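Local coordinates for DR2417 (Deinococcus radiodurans, PDB 4XWW), which is a metallo-beta-lactamase-family ribonuclease J with 5'-3' exonuclease activity on RNA, probably serving in rRNA maturation and RNA decay, at residues E87-G92 and L400-E405; I81-H86 and A159-K164; L19-L24 and L205-S210; K32-F37 and D68-H73. All coordinates share one frame; numbering follows the deposited sequence.

Interaction 1: E87-G92 and L400-E405. With ZN (zinc ion), chain F; nucleotides of chain C.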
# COMPACT_ATOMS: atom_id res chain seq x y z
N GLU A 87 -17.82 0.93 -11.99
CA GLU A 87 -16.90 0.31 -12.93
C GLU A 87 -16.62 -1.15 -12.64
O GLU A 87 -16.33 -1.89 -13.56
CB GLU A 87 -15.57 1.08 -12.96
CG GLU A 87 -15.66 2.42 -13.70
CD GLU A 87 -15.74 2.29 -15.20
OE1 GLU A 87 -15.56 1.18 -15.74
OE2 GLU A 87 -15.98 3.32 -15.85
N ASP A 88 -16.71 -1.58 -11.39
CA ASP A 88 -16.50 -3.01 -11.15
C ASP A 88 -17.75 -3.84 -11.41
O ASP A 88 -17.78 -5.05 -11.14
CB ASP A 88 -15.99 -3.27 -9.72
CG ASP A 88 -17.02 -2.97 -8.67
OD1 ASP A 88 -17.69 -1.93 -8.78
OD2 ASP A 88 -17.12 -3.78 -7.72
N HIS A 89 -18.78 -3.20 -11.99
CA HIS A 89 -19.93 -3.96 -12.49
C HIS A 89 -20.23 -3.71 -13.97
O HIS A 89 -20.84 -4.56 -14.59
CB HIS A 89 -21.17 -3.65 -11.64
CG HIS A 89 -20.99 -4.02 -10.20
ND1 HIS A 89 -21.54 -5.16 -9.65
CD2 HIS A 89 -20.26 -3.45 -9.22
CE1 HIS A 89 -21.19 -5.24 -8.38
NE2 HIS A 89 -20.42 -4.22 -8.09
N ILE A 90 -19.77 -2.60 -14.54
CA ILE A 90 -20.01 -2.38 -15.97
C ILE A 90 -18.77 -2.15 -16.82
O ILE A 90 -18.87 -2.08 -18.05
CB ILE A 90 -20.96 -1.18 -16.21
CG1 ILE A 90 -20.37 0.12 -15.66
CG2 ILE A 90 -22.29 -1.44 -15.53
CD1 ILE A 90 -20.98 1.35 -16.27
N GLY A 91 -17.60 -2.04 -16.20
CA GLY A 91 -16.41 -1.65 -16.92
C GLY A 91 -15.88 -2.63 -17.95
O GLY A 91 -15.14 -2.24 -18.86
N GLY A 92 -16.24 -3.90 -17.81
CA GLY A 92 -15.84 -4.91 -18.77
C GLY A 92 -16.78 -5.10 -19.95
O GLY A 92 -16.47 -5.85 -20.86
N LEU A 400 -24.50 -17.68 -0.29
CA LEU A 400 -23.25 -17.42 -1.02
C LEU A 400 -22.75 -16.02 -0.73
O LEU A 400 -23.13 -15.07 -1.41
CB LEU A 400 -23.44 -17.56 -2.53
CG LEU A 400 -23.40 -18.92 -3.22
CD1 LEU A 400 -23.59 -18.71 -4.73
CD2 LEU A 400 -22.07 -19.61 -2.95
N PRO A 401 -21.87 -15.88 0.26
CA PRO A 401 -21.27 -14.56 0.48
C PRO A 401 -20.39 -14.18 -0.71
O PRO A 401 -19.60 -15.00 -1.20
CB PRO A 401 -20.45 -14.75 1.77
CG PRO A 401 -20.28 -16.26 1.89
CD PRO A 401 -21.52 -16.84 1.32
N TRP A 402 -20.53 -12.94 -1.16
CA TRP A 402 -20.08 -12.52 -2.48
C TRP A 402 -19.42 -11.13 -2.39
O TRP A 402 -19.48 -10.51 -1.33
CB TRP A 402 -21.30 -12.58 -3.44
CG TRP A 402 -21.21 -11.72 -4.66
CD1 TRP A 402 -20.64 -12.04 -5.86
CD2 TRP A 402 -21.75 -10.40 -4.81
NE1 TRP A 402 -20.74 -10.99 -6.73
CE2 TRP A 402 -21.42 -9.97 -6.11
CE3 TRP A 402 -22.47 -9.54 -3.97
CZ2 TRP A 402 -21.80 -8.71 -6.60
CZ3 TRP A 402 -22.82 -8.27 -4.45
CH2 TRP A 402 -22.48 -7.88 -5.75
N HIS A 403 -18.79 -10.66 -3.47
CA HIS A 403 -18.20 -9.31 -3.50
C HIS A 403 -17.24 -9.10 -2.31
O HIS A 403 -17.38 -8.17 -1.51
CB HIS A 403 -19.31 -8.23 -3.51
CG HIS A 403 -18.88 -6.89 -4.04
ND1 HIS A 403 -18.11 -6.01 -3.30
CD2 HIS A 403 -19.15 -6.25 -5.21
CE1 HIS A 403 -17.91 -4.90 -3.99
NE2 HIS A 403 -18.52 -5.02 -5.15
N GLY A 404 -16.28 -10.01 -2.20
CA GLY A 404 -15.30 -9.93 -1.13
C GLY A 404 -14.17 -10.89 -1.39
O GLY A 404 -14.35 -11.88 -2.09
N GLU A 405 -13.01 -10.58 -0.82
CA GLU A 405 -11.89 -11.52 -0.80
C GLU A 405 -12.25 -12.63 0.19
O GLU A 405 -13.19 -12.47 0.95
CB GLU A 405 -10.62 -10.80 -0.40
CG GLU A 405 -10.21 -9.76 -1.44
CD GLU A 405 -9.11 -8.82 -0.96
OE1 GLU A 405 -8.81 -8.82 0.25
OE2 GLU A 405 -8.56 -8.10 -1.81
ZN ZN F . -19.01 -3.49 -6.61
P U C 4 -16.75 4.32 -10.10
OP1 U C 4 -17.74 5.38 -9.79
OP2 U C 4 -17.21 2.99 -10.55
O5' U C 4 -15.76 4.95 -11.18
C5' U C 4 -14.48 4.36 -11.46
C4' U C 4 -13.39 5.13 -10.75
O4' U C 4 -12.21 4.28 -10.68
C3' U C 4 -12.94 6.42 -11.42
O3' U C 4 -13.70 7.54 -10.98
C2' U C 4 -11.45 6.45 -11.09
O2' U C 4 -11.15 6.83 -9.77
C1' U C 4 -11.10 4.97 -11.23
N1 U C 4 -10.94 4.54 -12.63
C2 U C 4 -9.66 4.38 -13.11
O2 U C 4 -8.67 4.58 -12.43
N3 U C 4 -9.58 3.97 -14.42
C4 U C 4 -10.63 3.71 -15.28
O4 U C 4 -10.39 3.36 -16.43
C5 U C 4 -11.92 3.90 -14.70
C6 U C 4 -12.03 4.30 -13.43
P U C 3 -17.07 0.08 -5.13
OP1 U C 3 -18.09 0.39 -4.10
OP2 U C 3 -17.17 -1.17 -5.91
O5' U C 3 -17.00 1.32 -6.12
C5' U C 3 -16.66 2.63 -5.62
C4' U C 3 -15.71 3.30 -6.58
O4' U C 3 -14.35 2.91 -6.25
C3' U C 3 -15.92 2.95 -8.05
O3' U C 3 -15.81 4.13 -8.84
C2' U C 3 -14.78 1.99 -8.35
O2' U C 3 -14.36 2.01 -9.70
C1' U C 3 -13.68 2.52 -7.43
N1 U C 3 -12.67 1.51 -7.09
C2 U C 3 -11.34 1.84 -7.25
O2 U C 3 -10.98 2.94 -7.64
N3 U C 3 -10.45 0.85 -6.92
C4 U C 3 -10.75 -0.42 -6.47
O4 U C 3 -9.83 -1.20 -6.22
C5 U C 3 -12.15 -0.69 -6.34
C6 U C 3 -13.04 0.26 -6.65
O HOH W 1 -19.82 -1.87 -5.71
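D88, H89 and H403 meet on a single zinc ion: D88 OD2, H89 NE2 and H403 NE2 each lie 2.2 Å from it, and a water 2.0 Å from the zinc completes the four ligands. Their convergence explains why D88 OD2 stands 3.2 Å from H403 NE2 without a hydrogen bond, since both atoms are turned to the metal. D88 reaches it with CG folded between its own backbone N and carbonyl carbon (chi1 68°). The H89 and H403 rings meet rim to rim, nearly coplanar at 11°, while their side chains approach from directions about a right angle apart. H403 enters from a left-handed backbone conformation just past the end of strand 398-402. W402 touches both histidines: its CH2 comes up to H89 CE1 at 3.9 Å, edge to edge, and H403 CB sits over one indole face, toward the rim. The far nitrogen of H89 is hydrogen-bonded to D47, a second-shell partner that fixes the ring's rotation.

Two RNA phosphates lie beside the site. The zinc-bound water donates to OP2 of U3 of chain C at 2.7 Å, and E87 N donates to OP2 of U4 of chain C at 2.6 Å, almost straight at 172°. D88 and H89 end the HxHxDH signature begun by H84, and with H403 they form one half of the dinuclear zinc centre characteristic of RNA-processing metallo-beta-lactamases.

Interaction 2: I81-H86 and A159-K164. With ZN (zinc ion), chain E; nucleotides of chain C.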
# COMPACT_ATOMS: atom_id res chain seq x y z
N ILE A 81 -28.55 -8.71 -16.86
CA ILE A 81 -29.00 -7.82 -15.80
C ILE A 81 -27.82 -6.93 -15.38
O ILE A 81 -26.74 -7.45 -15.11
CB ILE A 81 -29.49 -8.60 -14.58
CG1 ILE A 81 -30.73 -9.43 -14.92
CG2 ILE A 81 -29.77 -7.68 -13.39
CD1 ILE A 81 -31.07 -10.40 -13.84
N LEU A 82 -28.03 -5.62 -15.35
CA LEU A 82 -27.00 -4.69 -14.86
C LEU A 82 -27.49 -4.02 -13.58
O LEU A 82 -28.45 -3.25 -13.61
CB LEU A 82 -26.67 -3.63 -15.93
CG LEU A 82 -26.24 -4.15 -17.30
CD1 LEU A 82 -25.79 -2.98 -18.16
CD2 LEU A 82 -25.09 -5.13 -17.11
N THR A 83 -26.82 -4.30 -12.45
CA THR A 83 -27.34 -3.86 -11.15
C THR A 83 -27.09 -2.38 -10.84
O THR A 83 -27.90 -1.75 -10.17
CB THR A 83 -26.77 -4.70 -9.97
OG1 THR A 83 -25.34 -4.58 -9.91
CG2 THR A 83 -27.17 -6.19 -10.11
N HIS A 84 -25.98 -1.84 -11.33
CA HIS A 84 -25.63 -0.43 -11.12
C HIS A 84 -24.40 -0.07 -11.95
O HIS A 84 -23.73 -0.94 -12.49
CB HIS A 84 -25.40 -0.08 -9.63
CG HIS A 84 -24.21 -0.74 -8.98
ND1 HIS A 84 -24.13 -2.10 -8.78
CD2 HIS A 84 -23.10 -0.21 -8.41
CE1 HIS A 84 -23.02 -2.39 -8.12
NE2 HIS A 84 -22.38 -1.25 -7.89
N GLY A 85 -24.12 1.23 -12.06
CA GLY A 85 -23.15 1.72 -13.02
C GLY A 85 -21.71 1.88 -12.48
O GLY A 85 -20.92 2.58 -13.12
N HIS A 86 -21.38 1.27 -11.35
CA HIS A 86 -19.96 1.28 -10.90
C HIS A 86 -19.08 0.51 -11.87
O HIS A 86 -19.51 -0.47 -12.47
CB HIS A 86 -19.81 0.68 -9.49
CG HIS A 86 -20.05 1.66 -8.39
ND1 HIS A 86 -20.55 1.29 -7.16
CD2 HIS A 86 -19.87 3.00 -8.33
CE1 HIS A 86 -20.66 2.36 -6.39
NE2 HIS A 86 -20.24 3.41 -7.08
N ALA A 159 -29.68 -1.57 -7.87
CA ALA A 159 -30.71 -2.56 -7.60
C ALA A 159 -30.15 -3.83 -7.03
O ALA A 159 -29.03 -4.23 -7.33
CB ALA A 159 -31.50 -2.89 -8.89
N GLY A 160 -30.98 -4.47 -6.21
CA GLY A 160 -30.89 -5.90 -6.00
C GLY A 160 -31.95 -6.54 -6.89
O GLY A 160 -32.75 -5.85 -7.57
N TYR A 161 -31.96 -7.87 -6.94
CA TYR A 161 -33.01 -8.53 -7.71
C TYR A 161 -33.36 -9.89 -7.12
O TYR A 161 -32.56 -10.52 -6.42
CB TYR A 161 -32.60 -8.70 -9.20
CG TYR A 161 -31.36 -9.54 -9.37
CD1 TYR A 161 -30.11 -8.95 -9.32
CD2 TYR A 161 -31.44 -10.92 -9.54
CE1 TYR A 161 -28.96 -9.72 -9.44
CE2 TYR A 161 -30.30 -11.69 -9.66
CZ TYR A 161 -29.07 -11.08 -9.62
OH TYR A 161 -27.94 -11.85 -9.73
N ILE A 162 -34.57 -10.32 -7.40
CA ILE A 162 -34.98 -11.69 -7.13
C ILE A 162 -35.08 -12.43 -8.45
O ILE A 162 -35.82 -12.03 -9.35
CB ILE A 162 -36.32 -11.74 -6.39
CG1 ILE A 162 -36.16 -10.95 -5.08
CG2 ILE A 162 -36.74 -13.19 -6.16
CD1 ILE A 162 -37.41 -10.74 -4.27
N LEU A 163 -34.28 -13.49 -8.57
CA LEU A 163 -34.30 -14.35 -9.73
C LEU A 163 -35.13 -15.57 -9.44
O LEU A 163 -34.76 -16.41 -8.61
CB LEU A 163 -32.88 -14.75 -10.13
CG LEU A 163 -32.76 -15.45 -11.48
CD1 LEU A 163 -33.12 -14.48 -12.60
CD2 LEU A 163 -31.38 -16.05 -11.68
N LYS A 164 -36.27 -15.66 -10.12
CA LYS A 164 -37.23 -16.73 -9.89
C LYS A 164 -36.95 -17.82 -10.90
O LYS A 164 -36.93 -17.56 -12.09
CB LYS A 164 -38.65 -16.19 -9.98
CG LYS A 164 -38.87 -14.97 -9.06
CD LYS A 164 -40.13 -14.17 -9.38
CE LYS A 164 -40.13 -12.87 -8.56
NZ LYS A 164 -41.40 -12.09 -8.73
ZN ZN E . -21.01 -0.60 -6.38
P U C 3 -17.07 0.08 -5.13
OP1 U C 3 -18.09 0.39 -4.10
OP2 U C 3 -17.17 -1.17 -5.91
O5' U C 3 -17.00 1.32 -6.12
C5' U C 3 -16.66 2.63 -5.62
C4' U C 3 -15.71 3.30 -6.58
O4' U C 3 -14.35 2.91 -6.25
C3' U C 3 -15.92 2.95 -8.05
O3' U C 3 -15.81 4.13 -8.84
C2' U C 3 -14.78 1.99 -8.35
O2' U C 3 -14.36 2.01 -9.70
C1' U C 3 -13.68 2.52 -7.43
N1 U C 3 -12.67 1.51 -7.09
C2 U C 3 -11.34 1.84 -7.25
O2 U C 3 -10.98 2.94 -7.64
N3 U C 3 -10.45 0.85 -6.92
C4 U C 3 -10.75 -0.42 -6.47
O4 U C 3 -9.83 -1.20 -6.22
C5 U C 3 -12.15 -0.69 -6.34
C6 U C 3 -13.04 0.26 -6.65
P U C 4 -16.75 4.32 -10.10
OP1 U C 4 -17.74 5.38 -9.79
OP2 U C 4 -17.21 2.99 -10.55
O5' U C 4 -15.76 4.95 -11.18
C5' U C 4 -14.48 4.36 -11.46
C4' U C 4 -13.39 5.13 -10.75
O4' U C 4 -12.21 4.28 -10.68
C3' U C 4 -12.94 6.42 -11.42
O3' U C 4 -13.70 7.54 -10.98
C2' U C 4 -11.45 6.45 -11.09
O2' U C 4 -11.15 6.83 -9.77
C1' U C 4 -11.10 4.97 -11.23
N1 U C 4 -10.94 4.54 -12.63
C2 U C 4 -9.66 4.38 -13.11
O2 U C 4 -8.67 4.58 -12.43
N3 U C 4 -9.58 3.97 -14.42
C4 U C 4 -10.63 3.71 -15.28
O4 U C 4 -10.39 3.36 -16.43
C5 U C 4 -11.92 3.90 -14.70
C6 U C 4 -12.03 4.30 -13.43
O HOH W 1 -19.82 -1.87 -5.71
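The phenol ring of Y161 carries I81 CD1 over one face and T83 CG2 at its edge, close to the ring plane, with T83 CG2 4.0 Å from Y161 CE1. I81 CG2 adds a looser contact, 4.3 Å from Y161 CD1. The H86 imidazole has O5' of U3 of chain C above the centre of one face, 3.6 Å from the ring plane, so the substrate backbone rides over this zinc ligand. At the edge of the H84 ring, in its plane, lie T83 CB, H86 ND1 and the zinc-bound water.

The polar link between the segments is A159 N donating to T83 O at 2.9 Å, just ahead of the zinc ligands H84 and H86. Strands 77-82 and 159-165 belong to the two different sheets of the metallo-beta-lactamase alpha-beta/beta-alpha sandwich, and I81, T83 and Y161 meet where the sheets face each other. Y161 OH is hydrogen-bonded to H172 on the neighbouring strand.

T83 also orients the metal site. T83 OG1, held between the backbone N and the carbonyl carbon (chi1 61°), accepts a hydrogen bond from H84 ND1 at 3.0 Å, only 12° out of the imidazole plane. Because ND1 is the donor, H84 NE2 is left to bind the zinc ion, 2.1 Å away. H86 uses its other nitrogen, H86 ND1, also 2.1 Å from the zinc. H153 supplies the third histidine, and the fourth ligand is a water oxygen 1.9 Å from this zinc, shared with the second metal.

Interaction 3: L19-L24 and L205-S210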
# COMPACT_ATOMS: atom_id res chain seq x y z
N LEU A 19 -30.25 -25.59 -10.98
CA LEU A 19 -29.74 -24.29 -11.35
C LEU A 19 -28.23 -24.34 -11.13
O LEU A 19 -27.78 -24.90 -10.13
CB LEU A 19 -30.39 -23.19 -10.51
CG LEU A 19 -30.03 -21.74 -10.80
CD1 LEU A 19 -30.53 -21.34 -12.17
CD2 LEU A 19 -30.57 -20.80 -9.72
N GLU A 20 -27.45 -23.81 -12.06
CA GLU A 20 -26.03 -23.62 -11.82
C GLU A 20 -25.81 -22.14 -11.63
O GLU A 20 -26.25 -21.34 -12.45
CB GLU A 20 -25.17 -24.14 -12.98
CG GLU A 20 -25.39 -25.63 -13.28
CD GLU A 20 -24.64 -26.10 -14.51
OE1 GLU A 20 -24.32 -25.27 -15.39
OE2 GLU A 20 -24.37 -27.31 -14.60
N VAL A 21 -25.19 -21.79 -10.52
CA VAL A 21 -24.72 -20.44 -10.30
C VAL A 21 -23.22 -20.48 -10.57
O VAL A 21 -22.49 -21.18 -9.87
CB VAL A 21 -25.00 -19.95 -8.88
CG1 VAL A 21 -24.53 -18.50 -8.70
CG2 VAL A 21 -26.47 -20.05 -8.57
N ILE A 22 -22.77 -19.78 -11.61
CA ILE A 22 -21.37 -19.85 -12.01
C ILE A 22 -20.75 -18.45 -11.98
O ILE A 22 -20.85 -17.71 -12.95
CB ILE A 22 -21.23 -20.48 -13.42
CG1 ILE A 22 -22.03 -21.79 -13.50
CG2 ILE A 22 -19.75 -20.68 -13.77
CD1 ILE A 22 -22.11 -22.40 -14.91
N PRO A 23 -20.16 -18.07 -10.84
CA PRO A 23 -19.43 -16.80 -10.78
C PRO A 23 -18.24 -16.82 -11.72
O PRO A 23 -17.45 -17.76 -11.66
CB PRO A 23 -18.98 -16.71 -9.32
CG PRO A 23 -18.93 -18.12 -8.85
CD PRO A 23 -20.05 -18.83 -9.58
N LEU A 24 -18.12 -15.82 -12.60
CA LEU A 24 -16.94 -15.73 -13.46
C LEU A 24 -16.00 -14.64 -12.98
O LEU A 24 -14.86 -14.54 -13.44
CB LEU A 24 -17.33 -15.49 -14.93
CG LEU A 24 -18.03 -16.66 -15.63
CD1 LEU A 24 -18.39 -16.32 -17.11
CD2 LEU A 24 -17.19 -17.96 -15.55
N LEU A 205 -31.80 -19.24 -2.08
CA LEU A 205 -30.40 -18.84 -2.04
C LEU A 205 -30.28 -17.34 -1.87
O LEU A 205 -30.89 -16.58 -2.61
CB LEU A 205 -29.67 -19.28 -3.31
CG LEU A 205 -28.24 -18.75 -3.47
CD1 LEU A 205 -27.34 -19.34 -2.40
CD2 LEU A 205 -27.75 -19.09 -4.86
N LEU A 206 -29.49 -16.93 -0.89
CA LEU A 206 -29.12 -15.52 -0.75
C LEU A 206 -27.68 -15.29 -1.24
O LEU A 206 -26.75 -16.04 -0.88
CB LEU A 206 -29.25 -15.06 0.70
CG LEU A 206 -28.66 -13.68 1.00
CD1 LEU A 206 -29.52 -12.57 0.36
CD2 LEU A 206 -28.55 -13.46 2.51
N ILE A 207 -27.50 -14.28 -2.08
CA ILE A 207 -26.17 -13.80 -2.48
C ILE A 207 -26.02 -12.38 -1.94
O ILE A 207 -26.79 -11.48 -2.30
CB ILE A 207 -26.00 -13.85 -4.03
CG1 ILE A 207 -26.31 -15.25 -4.58
CG2 ILE A 207 -24.59 -13.40 -4.44
CD1 ILE A 207 -26.27 -15.29 -6.10
N SER A 208 -25.00 -12.14 -1.10
CA SER A 208 -24.93 -10.86 -0.41
C SER A 208 -23.52 -10.28 -0.37
O SER A 208 -22.51 -10.99 -0.36
CB SER A 208 -25.49 -11.00 1.01
OG SER A 208 -25.59 -9.75 1.68
N ASP A 209 -23.50 -8.95 -0.36
CA ASP A 209 -22.31 -8.13 -0.45
C ASP A 209 -21.45 -8.24 0.81
O ASP A 209 -21.87 -7.82 1.88
CB ASP A 209 -22.78 -6.68 -0.69
CG ASP A 209 -21.64 -5.67 -0.78
OD1 ASP A 209 -20.44 -6.03 -0.74
OD2 ASP A 209 -21.99 -4.48 -0.94
N SER A 210 -20.24 -8.78 0.69
CA SER A 210 -19.41 -9.03 1.87
C SER A 210 -18.35 -7.97 2.13
O SER A 210 -17.54 -8.14 3.04
CB SER A 210 -18.69 -10.39 1.75
OG SER A 210 -19.60 -11.42 1.39
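V21 meets L205 and I207 across the interior of the metallo-beta-lactamase sandwich, strand 19-23 lying in one sheet and strand 205-209 in the other. The evidence for sheet-to-sheet packing is the spacing: V21 CA and L205 CA, the nearest such pair, are 10.2 Å apart, no hydrogen bond joins the segments, and all contact is through methyl groups. The two branches of V21 divide the work. V21 CG2 lies 4.0 Å from L205 CD2, the two side chains crossing at a slant. V21 CG1, opposite the backbone N about the CA-CB bond (chi1 -178°), points to I207 CD1 at a looser 4.5 Å. I207 reaches it with an extended outer chain (chi2 175°).

Around this first shell, F37 lies beside V21 on the next strand of its sheet, while V170 and W402 flank I207 on the strands at either side of its own. Backbone bonds hold the strands themselves in place: V21 pairs with V435 and I22 with V36 in one sheet, and L206 with L400 in the other. Farther along strand 205-209 the chain arrives at D209, predicted to be the proton donor, whose OD2 is hydrogen-bonded to both H381 ND1 and F176 N.

Interaction 4: K32-F37 and D68-H73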
# COMPACT_ATOMS: atom_id res chain seq x y z
N LYS A 32 -14.31 -6.77 -10.94
CA LYS A 32 -14.79 -7.46 -12.15
C LYS A 32 -15.91 -8.47 -11.90
O LYS A 32 -15.83 -9.63 -12.30
CB LYS A 32 -13.63 -8.14 -12.91
CG LYS A 32 -12.79 -9.18 -12.17
CD LYS A 32 -11.61 -9.63 -13.09
CE LYS A 32 -10.56 -10.47 -12.35
NZ LYS A 32 -11.14 -11.76 -11.86
N ASN A 33 -16.98 -7.98 -11.28
CA ASN A 33 -18.14 -8.80 -11.00
C ASN A 33 -18.84 -9.28 -12.26
O ASN A 33 -19.12 -8.48 -13.17
CB ASN A 33 -19.10 -8.00 -10.12
CG ASN A 33 -18.50 -7.73 -8.75
OD1 ASN A 33 -18.46 -8.62 -7.93
ND2 ASN A 33 -18.02 -6.53 -8.52
N ILE A 34 -19.13 -10.58 -12.31
CA ILE A 34 -19.91 -11.16 -13.38
C ILE A 34 -20.35 -12.56 -12.94
O ILE A 34 -19.53 -13.42 -12.59
CB ILE A 34 -19.16 -11.21 -14.74
CG1 ILE A 34 -19.98 -12.00 -15.76
CG2 ILE A 34 -17.73 -11.79 -14.57
CD1 ILE A 34 -19.52 -11.83 -17.21
N THR A 35 -21.67 -12.77 -12.96
CA THR A 35 -22.25 -14.01 -12.48
C THR A 35 -23.19 -14.59 -13.52
O THR A 35 -24.07 -13.90 -14.07
CB THR A 35 -23.01 -13.79 -11.16
OG1 THR A 35 -22.15 -13.12 -10.23
CG2 THR A 35 -23.47 -15.11 -10.57
N VAL A 36 -23.00 -15.88 -13.78
CA VAL A 36 -23.79 -16.62 -14.75
C VAL A 36 -24.78 -17.50 -14.00
O VAL A 36 -24.42 -18.16 -13.02
CB VAL A 36 -22.87 -17.48 -15.65
CG1 VAL A 36 -23.67 -18.43 -16.50
CG2 VAL A 36 -22.00 -16.57 -16.52
N PHE A 37 -26.03 -17.47 -14.45
CA PHE A 37 -27.06 -18.41 -14.01
C PHE A 37 -27.45 -19.30 -15.17
O PHE A 37 -27.77 -18.81 -16.25
CB PHE A 37 -28.29 -17.67 -13.48
CG PHE A 37 -28.02 -16.89 -12.23
CD1 PHE A 37 -28.10 -17.50 -10.99
CD2 PHE A 37 -27.65 -15.55 -12.29
CE1 PHE A 37 -27.83 -16.78 -9.82
CE2 PHE A 37 -27.39 -14.83 -11.13
CZ PHE A 37 -27.48 -15.45 -9.90
N ASP A 68 -14.35 -17.34 -21.58
CA ASP A 68 -14.34 -18.64 -22.27
C ASP A 68 -15.68 -19.35 -22.15
O ASP A 68 -16.19 -19.90 -23.13
CB ASP A 68 -13.25 -19.55 -21.72
CG ASP A 68 -11.87 -18.93 -21.76
OD1 ASP A 68 -11.74 -17.74 -21.42
OD2 ASP A 68 -10.91 -19.64 -22.14
N TYR A 69 -16.23 -19.36 -20.94
CA TYR A 69 -17.49 -20.07 -20.71
C TYR A 69 -18.63 -19.50 -21.56
O TYR A 69 -19.39 -20.26 -22.17
CB TYR A 69 -17.88 -20.02 -19.23
CG TYR A 69 -19.15 -20.79 -18.93
CD1 TYR A 69 -19.12 -22.16 -18.68
CD2 TYR A 69 -20.38 -20.15 -18.91
CE1 TYR A 69 -20.30 -22.86 -18.41
CE2 TYR A 69 -21.53 -20.82 -18.64
CZ TYR A 69 -21.50 -22.17 -18.39
OH TYR A 69 -22.68 -22.84 -18.14
N LEU A 70 -18.75 -18.18 -21.59
CA LEU A 70 -19.82 -17.52 -22.34
C LEU A 70 -19.67 -17.72 -23.84
O LEU A 70 -20.66 -17.85 -24.56
CB LEU A 70 -19.86 -16.02 -22.02
CG LEU A 70 -20.16 -15.71 -20.55
CD1 LEU A 70 -20.23 -14.21 -20.29
CD2 LEU A 70 -21.46 -16.37 -20.17
N LEU A 71 -18.43 -17.76 -24.32
CA LEU A 71 -18.17 -18.04 -25.72
C LEU A 71 -18.62 -19.44 -26.10
O LEU A 71 -19.20 -19.65 -27.15
CB LEU A 71 -16.69 -17.85 -26.05
CG LEU A 71 -16.20 -16.42 -25.87
CD1 LEU A 71 -14.68 -16.37 -25.86
CD2 LEU A 71 -16.76 -15.54 -26.98
N GLU A 72 -18.35 -20.40 -25.22
CA GLU A 72 -18.72 -21.77 -25.50
C GLU A 72 -20.23 -21.92 -25.59
O GLU A 72 -20.74 -22.72 -26.38
CB GLU A 72 -18.17 -22.72 -24.43
CG GLU A 72 -18.69 -24.14 -24.57
CD GLU A 72 -18.07 -25.11 -23.58
OE1 GLU A 72 -17.00 -24.78 -23.02
OE2 GLU A 72 -18.65 -26.19 -23.37
N HIS A 73 -20.94 -21.14 -24.79
CA HIS A 73 -22.38 -21.29 -24.65
C HIS A 73 -23.16 -20.06 -25.11
O HIS A 73 -24.26 -19.80 -24.62
CB HIS A 73 -22.73 -21.60 -23.20
CG HIS A 73 -22.07 -22.83 -22.67
ND1 HIS A 73 -22.58 -24.10 -22.86
CD2 HIS A 73 -20.93 -22.99 -21.94
CE1 HIS A 73 -21.79 -24.98 -22.28
NE2 HIS A 73 -20.78 -24.33 -21.71
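Apolar contact joins I34 and V36 of the strand to L70 and Y69 of the helix, and no hydrogen bond crosses between the segments. I34 and L70 extend toward each other and end tip to tip, with I34 CD1 4.0 Å from L70 CD1. V36 and L70 instead run past one another in opposite directions, bringing V36 CG2 to 3.7 Å from L70 CD2. L70 CG lies opposite the carbonyl carbon (chi1 -62°), which carries both methyls to the strand. The second methyl of V36 serves Y69: V36 CG1 is 3.9 Å from Y69 CE2, approaching at a slant to the ring. Thus L70 and V36 each divide two methyls between two partners.

Within the helical segment, H73 CD2 sits over the centre of the Y69 ring, 3.5 Å above its plane. The last turn, closed by H73 N to Y69 O at 3.2 Å, brings H73 back over Y69.

Backbone geometry agrees with a layer contact: the axes of strand 34-37 and helix 68-72 come within 11.0 Å at an angle of 36°. The CA-CB bond of F37 points away from the helix, and its side chain touches Y161 and V21. Helix 68-72 therefore packs on the outer face of the sheet, as an outer helical layer does in the alpha-beta/beta-alpha sandwich of metallo-beta-lactamases.

From the N terminus, strand 19-23 opens interaction 3 and strand 34-39 opens interaction 4, which closes first, at helix 68-72. Segment 81-86 then opens interaction 2 and segment 87-92, directly following, opens interaction 1. Interaction 2 closes at 159-164 and interaction 3 at 205-210, so interactions 4 and 2 lie in series, both nested inside interaction 3. Interaction 1 closes only at 400-405, crossing interactions 2 and 3 and spanning the beta-CASP domain. Interactions 2 and 3 tie the two sheets together, interaction 4 attaches a helix outside one of them, and interaction 1 joins the end of strand 398-402 to helix 87-90 through the zinc ion. N33, through D88, connects interactions 4 and 1.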